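Local coordinates for protein tryptophan--tRNA ligase (Pyrococcus horikoshii, PDB 3JXE) that attaches L-tryptophan to its cognate tRNA in an ATP-dependent reaction that passes through a tryptophanyl-adenylate, as a class I aminoacyl-tRNA synthetase, at residues H90-F95 with E308-E313; K242-L247 with F304-I309. One frame throughout, in Å; residues are numbered along the deposited sequence.

Contact 1 of 2, residues H90-F95 with E308-E313. With TYM (tryptophanyl-5'AMP), chain E; SO4 (sulfate ion), chain F.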
loop_
_atom_site.group_PDB
_atom_site.type_symbol
_atom_site.label_atom_id
_atom_site.label_comp_id
_atom_site.label_asym_id
_atom_site.label_seq_id
_atom_site.Cartn_x
_atom_site.Cartn_y
_atom_site.Cartn_z
ATOM N N HIS B 90 14.971 19.395 -10.753
ATOM C CA HIS B 90 13.732 18.616 -10.708
ATOM C C HIS B 90 12.838 18.794 -11.940
ATOM O O HIS B 90 12.073 17.893 -12.282
ATOM C CB HIS B 90 12.916 18.956 -9.454
ATOM C CG HIS B 90 13.598 18.618 -8.165
ATOM N ND1 HIS B 90 13.544 19.441 -7.061
ATOM C CD2 HIS B 90 14.344 17.548 -7.799
ATOM C CE1 HIS B 90 14.225 18.892 -6.071
ATOM N NE2 HIS B 90 14.723 17.745 -6.494
ATOM N N ILE B 91 12.939 19.947 -12.597
ATOM C CA ILE B 91 12.014 20.297 -13.679
ATOM C C ILE B 91 12.460 19.835 -15.075
ATOM O O ILE B 91 11.629 19.710 -15.979
ATOM C CB ILE B 91 11.663 21.822 -13.673
ATOM C CG1 ILE B 91 10.261 22.072 -14.240
ATOM C CG2 ILE B 91 12.722 22.650 -14.408
ATOM C CD1 ILE B 91 9.133 21.542 -13.377
ATOM N N ILE B 92 13.756 19.573 -15.243
ATOM C CA ILE B 92 14.288 19.138 -16.541
ATOM C C ILE B 92 13.633 17.848 -17.070
ATOM O O ILE B 92 13.245 17.805 -18.240
ATOM C CB ILE B 92 15.841 19.053 -16.559
ATOM C CG1 ILE B 92 16.441 20.446 -16.324
ATOM C CG2 ILE B 92 16.336 18.464 -17.883
ATOM C CD1 ILE B 92 17.956 20.530 -16.460
ATOM N N PRO B 93 13.500 16.802 -16.220
ATOM C CA PRO B 93 12.773 15.609 -16.666
ATOM C C PRO B 93 11.378 15.922 -17.204
ATOM O O PRO B 93 10.945 15.299 -18.174
ATOM C CB PRO B 93 12.668 14.766 -15.392
ATOM C CG PRO B 93 13.844 15.163 -14.593
ATOM C CD PRO B 93 14.013 16.632 -14.846
ATOM N N PHE B 94 10.694 16.886 -16.587
ATOM C CA PHE B 94 9.342 17.271 -16.998
ATOM C C PHE B 94 9.302 18.002 -18.341
ATOM O O PHE B 94 8.339 17.858 -19.097
ATOM C CB PHE B 94 8.660 18.099 -15.906
ATOM C CG PHE B 94 8.334 17.314 -14.667
ATOM C CD1 PHE B 94 9.205 17.306 -13.584
ATOM C CD2 PHE B 94 7.159 16.572 -14.585
ATOM C CE1 PHE B 94 8.910 16.576 -12.432
ATOM C CE2 PHE B 94 6.857 15.838 -13.439
ATOM C CZ PHE B 94 7.735 15.842 -12.362
ATOM N N PHE B 95 10.344 18.779 -18.631
ATOM C CA PHE B 95 10.481 19.445 -19.927
ATOM C C PHE B 95 10.760 18.446 -21.045
ATOM O O PHE B 95 10.282 18.612 -22.170
ATOM C CB PHE B 95 11.579 20.512 -19.885
ATOM C CG PHE B 95 11.099 21.859 -19.426
ATOM C CD1 PHE B 95 11.245 22.249 -18.099
ATOM C CD2 PHE B 95 10.497 22.738 -20.323
ATOM C CE1 PHE B 95 10.798 23.496 -17.670
ATOM C CE2 PHE B 95 10.046 23.986 -19.905
ATOM C CZ PHE B 95 10.197 24.367 -18.576
ATOM N N GLU B 308 24.736 25.302 -20.825
ATOM C CA GLU B 308 24.850 24.184 -21.756
ATOM C C GLU B 308 23.650 23.245 -21.657
ATOM O O GLU B 308 23.168 22.736 -22.670
ATOM C CB GLU B 308 26.145 23.406 -21.497
ATOM C CG GLU B 308 26.476 22.353 -22.553
ATOM C CD GLU B 308 27.522 21.354 -22.087
ATOM O OE1 GLU B 308 28.555 21.777 -21.524
ATOM O OE2 GLU B 308 27.310 20.141 -22.293
ATOM N N ILE B 309 23.161 23.030 -20.439
ATOM C CA ILE B 309 22.158 21.991 -20.196
ATOM C C ILE B 309 20.701 22.469 -20.169
ATOM O O ILE B 309 19.788 21.653 -20.323
ATOM C CB ILE B 309 22.484 21.147 -18.925
ATOM C CG1 ILE B 309 22.359 21.989 -17.649
ATOM C CG2 ILE B 309 23.867 20.494 -19.054
ATOM C CD1 ILE B 309 22.529 21.204 -16.363
ATOM N N PHE B 310 20.476 23.771 -19.987
ATOM C CA PHE B 310 19.103 24.274 -19.852
ATOM C C PHE B 310 18.816 25.689 -20.374
ATOM O O PHE B 310 17.742 25.930 -20.930
ATOM C CB PHE B 310 18.631 24.144 -18.395
ATOM C CG PHE B 310 17.142 24.285 -18.221
ATOM C CD1 PHE B 310 16.269 23.357 -18.784
ATOM C CD2 PHE B 310 16.613 25.339 -17.482
ATOM C CE1 PHE B 310 14.892 23.484 -18.625
ATOM C CE2 PHE B 310 15.237 25.473 -17.314
ATOM C CZ PHE B 310 14.375 24.542 -17.888
ATOM N N PHE B 311 19.759 26.613 -20.207
ATOM C CA PHE B 311 19.453 28.041 -20.378
ATOM C C PHE B 311 19.684 28.662 -21.762
ATOM O O PHE B 311 18.790 29.335 -22.286
ATOM C CB PHE B 311 20.114 28.873 -19.275
ATOM C CG PHE B 311 19.568 28.585 -17.906
ATOM C CD1 PHE B 311 18.292 29.013 -17.547
ATOM C CD2 PHE B 311 20.322 27.872 -16.981
ATOM C CE1 PHE B 311 17.778 28.741 -16.284
ATOM C CE2 PHE B 311 19.817 27.597 -15.714
ATOM C CZ PHE B 311 18.544 28.032 -15.366
ATOM N N GLU B 312 20.862 28.456 -22.347
ATOM C CA GLU B 312 21.145 29.016 -23.672
ATOM C C GLU B 312 20.698 28.085 -24.800
ATOM O O GLU B 312 21.323 27.053 -25.053
ATOM C CB GLU B 312 22.621 29.409 -23.818
ATOM C CG GLU B 312 22.952 30.141 -25.126
ATOM C CD GLU B 312 22.037 31.333 -25.399
ATOM O OE1 GLU B 312 22.039 32.295 -24.603
ATOM O OE2 GLU B 312 21.317 31.310 -26.419
ATOM N N GLU B 313 19.617 28.471 -25.475
ATOM C CA GLU B 313 18.997 27.645 -26.512
ATOM C C GLU B 313 19.754 27.704 -27.845
ATOM O O GLU B 313 19.535 26.869 -28.727
ATOM C CB GLU B 313 17.535 28.062 -26.708
ATOM C CG GLU B 313 16.514 26.929 -26.587
ATOM C CD GLU B 313 16.546 25.955 -27.755
ATOM O OE1 GLU B 313 17.399 25.042 -27.754
ATOM O OE2 GLU B 313 15.701 26.091 -28.665
HETATM P P TYM E . 12.665 13.577 -6.911
HETATM O O1P TYM E . 11.443 14.263 -6.433
HETATM O O2P TYM E . 13.843 13.480 -6.023
HETATM O "O5'" TYM E . 13.152 14.273 -8.279
HETATM C "C5'" TYM E . 12.220 14.458 -9.352
HETATM C "C4'" TYM E . 12.916 14.354 -10.715
HETATM O "O4'" TYM E . 14.078 15.229 -10.733
HETATM C "C1'" TYM E . 15.252 14.440 -11.085
HETATM N N9 TYM E . 16.388 15.114 -10.380
HETATM C C4 TYM E . 17.364 15.806 -10.967
HETATM N N3 TYM E . 17.657 16.090 -12.251
HETATM C C2 TYM E . 18.725 16.815 -12.564
HETATM N N1 TYM E . 19.539 17.284 -11.630
HETATM C C6 TYM E . 19.305 17.041 -10.328
HETATM N N6 TYM E . 20.131 17.520 -9.402
HETATM C C5 TYM E . 18.194 16.282 -9.966
HETATM N N7 TYM E . 17.694 15.870 -8.805
HETATM C C8 TYM E . 16.590 15.163 -9.060
HETATM C "C2'" TYM E . 14.911 13.021 -10.638
HETATM O "O2'" TYM E . 15.617 12.073 -11.433
HETATM C "C3'" TYM E . 13.425 12.934 -10.967
HETATM O "O3'" TYM E . 13.249 12.635 -12.362
HETATM N NH3 TYM E . 10.919 9.058 -5.876
HETATM C CA TYM E . 10.982 10.059 -6.949
HETATM C CB TYM E . 9.567 10.393 -7.424
HETATM C CG TYM E . 9.132 9.514 -8.636
HETATM C CD2 TYM E . 9.687 9.471 -9.910
HETATM C CE2 TYM E . 8.966 8.536 -10.665
HETATM C CE3 TYM E . 10.752 10.156 -10.493
HETATM C CD1 TYM E . 8.111 8.628 -8.650
HETATM N NE1 TYM E . 8.001 8.013 -9.912
HETATM C CZ2 TYM E . 9.312 8.295 -11.989
HETATM C CZ3 TYM E . 11.098 9.907 -11.822
HETATM C CH2 TYM E . 10.378 8.977 -12.570
HETATM C C TYM E . 11.651 11.339 -6.434
HETATM O O TYM E . 11.615 11.625 -5.236
HETATM O OPP TYM E . 12.261 12.087 -7.412
HETATM S S SO4 F . 16.714 17.065 -3.758
HETATM O O1 SO4 F . 17.712 16.244 -3.076
HETATM O O2 SO4 F . 17.267 17.565 -5.011
HETATM O O3 SO4 F . 15.521 16.274 -4.046
HETATM O O4 SO4 F . 16.341 18.180 -2.897
#
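F95 and F310 form the aromatic part of this contact, a T-shaped pair in which the edge of F310 points at one face of F95. Their centroids lie 5.3 Å apart and the planes are inclined at 69°, with F310 CZ approaching F95 CE1 to 3.7 Å. The F310 ring reaches this position because its CG stands opposite the backbone N (chi1 -165°), which carries the ring out from the last turn of helix 301-311 toward helix 88-104. F346 of helix 332-367 makes a second edge-to-face pair with F310.

Aliphatic contacts fill in beside the rings. I92 runs past F310 in the opposite direction, its CG1 lying 3.8 Å from F310 CD1 and its CD1 reaching back toward F310 CB. I91 adds a looser touch through CG2 to F310 CZ. No hydrogen bond joins the two segments, and F54 packs on both I92 and I309.

Helix 88-104 follows strand 75-80 of the Rossmann fold and carries the end of the HIGH signature of class I synthetases, to which H90 belongs. The same short piece of helix thus packs against helix 301-311 through I92 and F95 while H90 and P93 meet the ligand.

On the ligand side the contacts are of two kinds. By van der Waals contact, H90 CA comes to 3.4 Å from O4' of the tryptophanyl-adenylate, and P93 CG lies at the same distance from its O3'. Hydrogen bonds run from H90 NE2 to sulfate O3 at 3.0 Å (144°) and, more weakly, to sulfate O2, while H90 ND1 is hydrogen-bonded to H87 N; with both nitrogens engaged, the imidazole is probably restrained from turning. The sulfate, probably from the crystallisation liquor, is also held by H87 NE2, S255 OG and A256 N and so bridges the HIGH and KMSKS regions in this crystal.

Contact 2 of 2, residues K242-L247 with F304-I309; sequences KFVPSL and FKWLEI. With TYM (tryptophanyl-5'AMP), chain E.
W306 leans from helix 301-311 onto the chain at V244-L247, and its indole meets a different residue at almost every step outward. Its CB leaves the helix with CG opposite the carbonyl carbon (chi1 -69°), which sends the ring along the loop. CD1 passes 4.2 Å from V244 CG1, a methyl that lies over one face of the indole, and is equally far from P245 CG at the ring edge. NE1 comes next and donates to P245 O at 3.0 Å. This bond is bent, 134° at the hydrogen, and the donor stands above the carbonyl plane. Farther out, CZ2 still lies against P245 O and then nears L247 N, and CH2, at the tip, touches L247 CG at 3.5 Å. An alanine here would remove the indole, which would probably leave P245 O without this donor and open a gap between L247 and the helix.

I309, one turn on, sets its CD1 against V244 CG2 at 3.7 Å. K305, whose CB lies by P245 CG, forms a long, weak salt bridge from NZ to E308 OE1.

V244 lies between I309 and the adenine of the bound tryptophanyl-adenylate. Its N gives an almost straight hydrogen bond of 2.8 Å to adenine N1, and its O accepts a weak one from N6. This pairing of a loop backbone with the Watson-Crick edge of adenine belongs to the nucleotide site of the class I Rossmann fold, where the segment after strand 237-241 leads on to the KMSKS region.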
loop_
_atom_site.group_PDB
_atom_site.type_symbol
_atom_site.label_atom_id
_atom_site.label_comp_id
_atom_site.label_asym_id
_atom_site.label_seq_id
_atom_site.Cartn_x
_atom_site.Cartn_y
_atom_site.Cartn_z
ATOM N N LYS B 242 21.740 13.364 -16.849
ATOM C CA LYS B 242 22.768 13.654 -15.858
ATOM C C LYS B 242 22.160 14.505 -14.745
ATOM O O LYS B 242 20.953 14.764 -14.736
ATOM C CB LYS B 242 23.951 14.384 -16.502
ATOM C CG LYS B 242 24.777 13.539 -17.457
ATOM C CD LYS B 242 25.882 14.361 -18.103
ATOM C CE LYS B 242 26.592 13.565 -19.190
ATOM N NZ LYS B 242 27.649 14.373 -19.862
ATOM N N PHE B 243 22.992 14.929 -13.800
ATOM C CA PHE B 243 22.537 15.813 -12.735
ATOM C C PHE B 243 22.918 17.258 -13.014
ATOM O O PHE B 243 23.951 17.533 -13.625
ATOM C CB PHE B 243 23.109 15.381 -11.383
ATOM C CG PHE B 243 22.715 13.994 -10.968
ATOM C CD1 PHE B 243 23.680 13.010 -10.793
ATOM C CD2 PHE B 243 21.378 13.670 -10.751
ATOM C CE1 PHE B 243 23.325 11.723 -10.407
ATOM C CE2 PHE B 243 21.013 12.386 -10.368
ATOM C CZ PHE B 243 21.989 11.411 -10.197
ATOM N N VAL B 244 22.068 18.177 -12.568
ATOM C CA VAL B 244 22.401 19.594 -12.564
ATOM C C VAL B 244 23.220 19.863 -11.302
ATOM O O VAL B 244 22.741 19.621 -10.192
ATOM C CB VAL B 244 21.137 20.483 -12.581
ATOM C CG1 VAL B 244 21.513 21.952 -12.732
ATOM C CG2 VAL B 244 20.203 20.064 -13.699
ATOM N N PRO B 245 24.466 20.345 -11.468
ATOM C CA PRO B 245 25.332 20.592 -10.315
ATOM C C PRO B 245 24.913 21.836 -9.533
ATOM O O PRO B 245 24.234 22.708 -10.080
ATOM C CB PRO B 245 26.708 20.801 -10.953
ATOM C CG PRO B 245 26.414 21.329 -12.311
ATOM C CD PRO B 245 25.129 20.685 -12.742
ATOM N N SER B 246 25.308 21.906 -8.264
ATOM C CA SER B 246 25.053 23.088 -7.447
ATOM C C SER B 246 26.024 24.205 -7.824
ATOM O O SER B 246 27.016 23.963 -8.516
ATOM C CB SER B 246 25.151 22.753 -5.955
ATOM O OG SER B 246 26.488 22.499 -5.561
ATOM N N LEU B 247 25.730 25.424 -7.370
ATOM C CA LEU B 247 26.544 26.602 -7.679
ATOM C C LEU B 247 28.015 26.446 -7.296
ATOM O O LEU B 247 28.898 26.567 -8.150
ATOM C CB LEU B 247 25.965 27.848 -7.001
ATOM C CG LEU B 247 24.837 28.595 -7.715
ATOM C CD1 LEU B 247 24.089 29.488 -6.736
ATOM C CD2 LEU B 247 25.371 29.405 -8.895
ATOM N N PHE B 304 28.802 27.816 -16.883
ATOM C CA PHE B 304 28.502 27.434 -18.263
ATOM C C PHE B 304 27.876 26.048 -18.408
ATOM O O PHE B 304 27.291 25.742 -19.447
ATOM C CB PHE B 304 29.741 27.581 -19.153
ATOM C CG PHE B 304 29.945 28.979 -19.674
ATOM C CD1 PHE B 304 29.420 29.359 -20.908
ATOM C CD2 PHE B 304 30.646 29.921 -18.925
ATOM C CE1 PHE B 304 29.597 30.655 -21.394
ATOM C CE2 PHE B 304 30.830 31.221 -19.402
ATOM C CZ PHE B 304 30.305 31.588 -20.639
ATOM N N LYS B 305 28.000 25.220 -17.369
ATOM C CA LYS B 305 27.326 23.919 -17.329
ATOM C C LYS B 305 25.812 24.101 -17.410
ATOM O O LYS B 305 25.133 23.389 -18.147
ATOM C CB LYS B 305 27.694 23.144 -16.058
ATOM C CG LYS B 305 28.978 22.317 -16.147
ATOM C CD LYS B 305 28.710 20.820 -16.331
ATOM C CE LYS B 305 28.735 20.388 -17.794
ATOM N NZ LYS B 305 27.442 20.631 -18.489
ATOM N N TRP B 306 25.304 25.076 -16.657
ATOM C CA TRP B 306 23.877 25.382 -16.600
ATOM C C TRP B 306 23.353 25.913 -17.929
ATOM O O TRP B 306 22.253 25.555 -18.356
ATOM C CB TRP B 306 23.608 26.405 -15.496
ATOM C CG TRP B 306 23.807 25.881 -14.101
ATOM C CD1 TRP B 306 24.457 24.735 -13.731
ATOM C CD2 TRP B 306 23.377 26.505 -12.888
ATOM N NE1 TRP B 306 24.443 24.601 -12.366
ATOM C CE2 TRP B 306 23.788 25.674 -11.822
ATOM C CE3 TRP B 306 22.678 27.684 -12.597
ATOM C CZ2 TRP B 306 23.527 25.986 -10.484
ATOM C CZ3 TRP B 306 22.417 27.992 -11.268
ATOM C CH2 TRP B 306 22.837 27.142 -10.229
ATOM N N LEU B 307 24.147 26.766 -18.572
ATOM C CA LEU B 307 23.802 27.328 -19.875
ATOM C C LEU B 307 23.818 26.258 -20.961
ATOM O O LEU B 307 23.015 26.299 -21.897
ATOM C CB LEU B 307 24.759 28.465 -20.239
ATOM C CG LEU B 307 24.678 29.752 -19.414
ATOM C CD1 LEU B 307 26.013 30.478 -19.429
ATOM C CD2 LEU B 307 23.553 30.658 -19.906
ATOM N N GLU B 308 24.736 25.302 -20.825
ATOM C CA GLU B 308 24.850 24.184 -21.756
ATOM C C GLU B 308 23.650 23.245 -21.657
ATOM O O GLU B 308 23.168 22.736 -22.670
ATOM C CB GLU B 308 26.145 23.406 -21.497
ATOM C CG GLU B 308 26.476 22.353 -22.553
ATOM C CD GLU B 308 27.522 21.354 -22.087
ATOM O OE1 GLU B 308 28.555 21.777 -21.524
ATOM O OE2 GLU B 308 27.310 20.141 -22.293
ATOM N N ILE B 309 23.161 23.030 -20.439
ATOM C CA ILE B 309 22.158 21.991 -20.196
ATOM C C ILE B 309 20.701 22.469 -20.169
ATOM O O ILE B 309 19.788 21.653 -20.323
ATOM C CB ILE B 309 22.484 21.147 -18.925
ATOM C CG1 ILE B 309 22.359 21.989 -17.649
ATOM C CG2 ILE B 309 23.867 20.494 -19.054
ATOM C CD1 ILE B 309 22.529 21.204 -16.363
HETATM P P TYM E . 12.665 13.577 -6.911
HETATM O O1P TYM E . 11.443 14.263 -6.433
HETATM O O2P TYM E . 13.843 13.480 -6.023
HETATM O "O5'" TYM E . 13.152 14.273 -8.279
HETATM C "C5'" TYM E . 12.220 14.458 -9.352
HETATM C "C4'" TYM E . 12.916 14.354 -10.715
HETATM O "O4'" TYM E . 14.078 15.229 -10.733
HETATM C "C1'" TYM E . 15.252 14.440 -11.085
HETATM N N9 TYM E . 16.388 15.114 -10.380
HETATM C C4 TYM E . 17.364 15.806 -10.967
HETATM N N3 TYM E . 17.657 16.090 -12.251
HETATM C C2 TYM E . 18.725 16.815 -12.564
HETATM N N1 TYM E . 19.539 17.284 -11.630
HETATM C C6 TYM E . 19.305 17.041 -10.328
HETATM N N6 TYM E . 20.131 17.520 -9.402
HETATM C C5 TYM E . 18.194 16.282 -9.966
HETATM N N7 TYM E . 17.694 15.870 -8.805
HETATM C C8 TYM E . 16.590 15.163 -9.060
HETATM C "C2'" TYM E . 14.911 13.021 -10.638
HETATM O "O2'" TYM E . 15.617 12.073 -11.433
HETATM C "C3'" TYM E . 13.425 12.934 -10.967
HETATM O "O3'" TYM E . 13.249 12.635 -12.362
HETATM N NH3 TYM E . 10.919 9.058 -5.876
HETATM C CA TYM E . 10.982 10.059 -6.949
HETATM C CB TYM E . 9.567 10.393 -7.424
HETATM C CG TYM E . 9.132 9.514 -8.636
HETATM C CD2 TYM E . 9.687 9.471 -9.910
HETATM C CE2 TYM E . 8.966 8.536 -10.665
HETATM C CE3 TYM E . 10.752 10.156 -10.493
HETATM C CD1 TYM E . 8.111 8.628 -8.650
HETATM N NE1 TYM E . 8.001 8.013 -9.912
HETATM C CZ2 TYM E . 9.312 8.295 -11.989
HETATM C CZ3 TYM E . 11.098 9.907 -11.822
HETATM C CH2 TYM E . 10.378 8.977 -12.570
HETATM C C TYM E . 11.651 11.339 -6.434
HETATM O O TYM E . 11.615 11.625 -5.236
HETATM O OPP TYM E . 12.261 12.087 -7.412
#

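From the N terminus, the chain first reaches helix 88-104, just after strand 75-80, where contact 1 begins. It then passes through the remaining parallel strands to 237-241 and enters the loop of contact 2 before arriving at helix 301-311, where both contacts end. The closure from 242-247 to 304-309 thus falls within the longer excursion from 90-95 to 308-313, and the two end on overlapping pieces, sharing E308 and I309. Probable backbone hydrogen bonds at the end of the helix, F311 N to W306 O and E312 N to L307 O, link them, and I92 packs on V244. Helix 301-311 thereby packs on both the HIGH helix, beside the ribose, and the loop that holds the adenine.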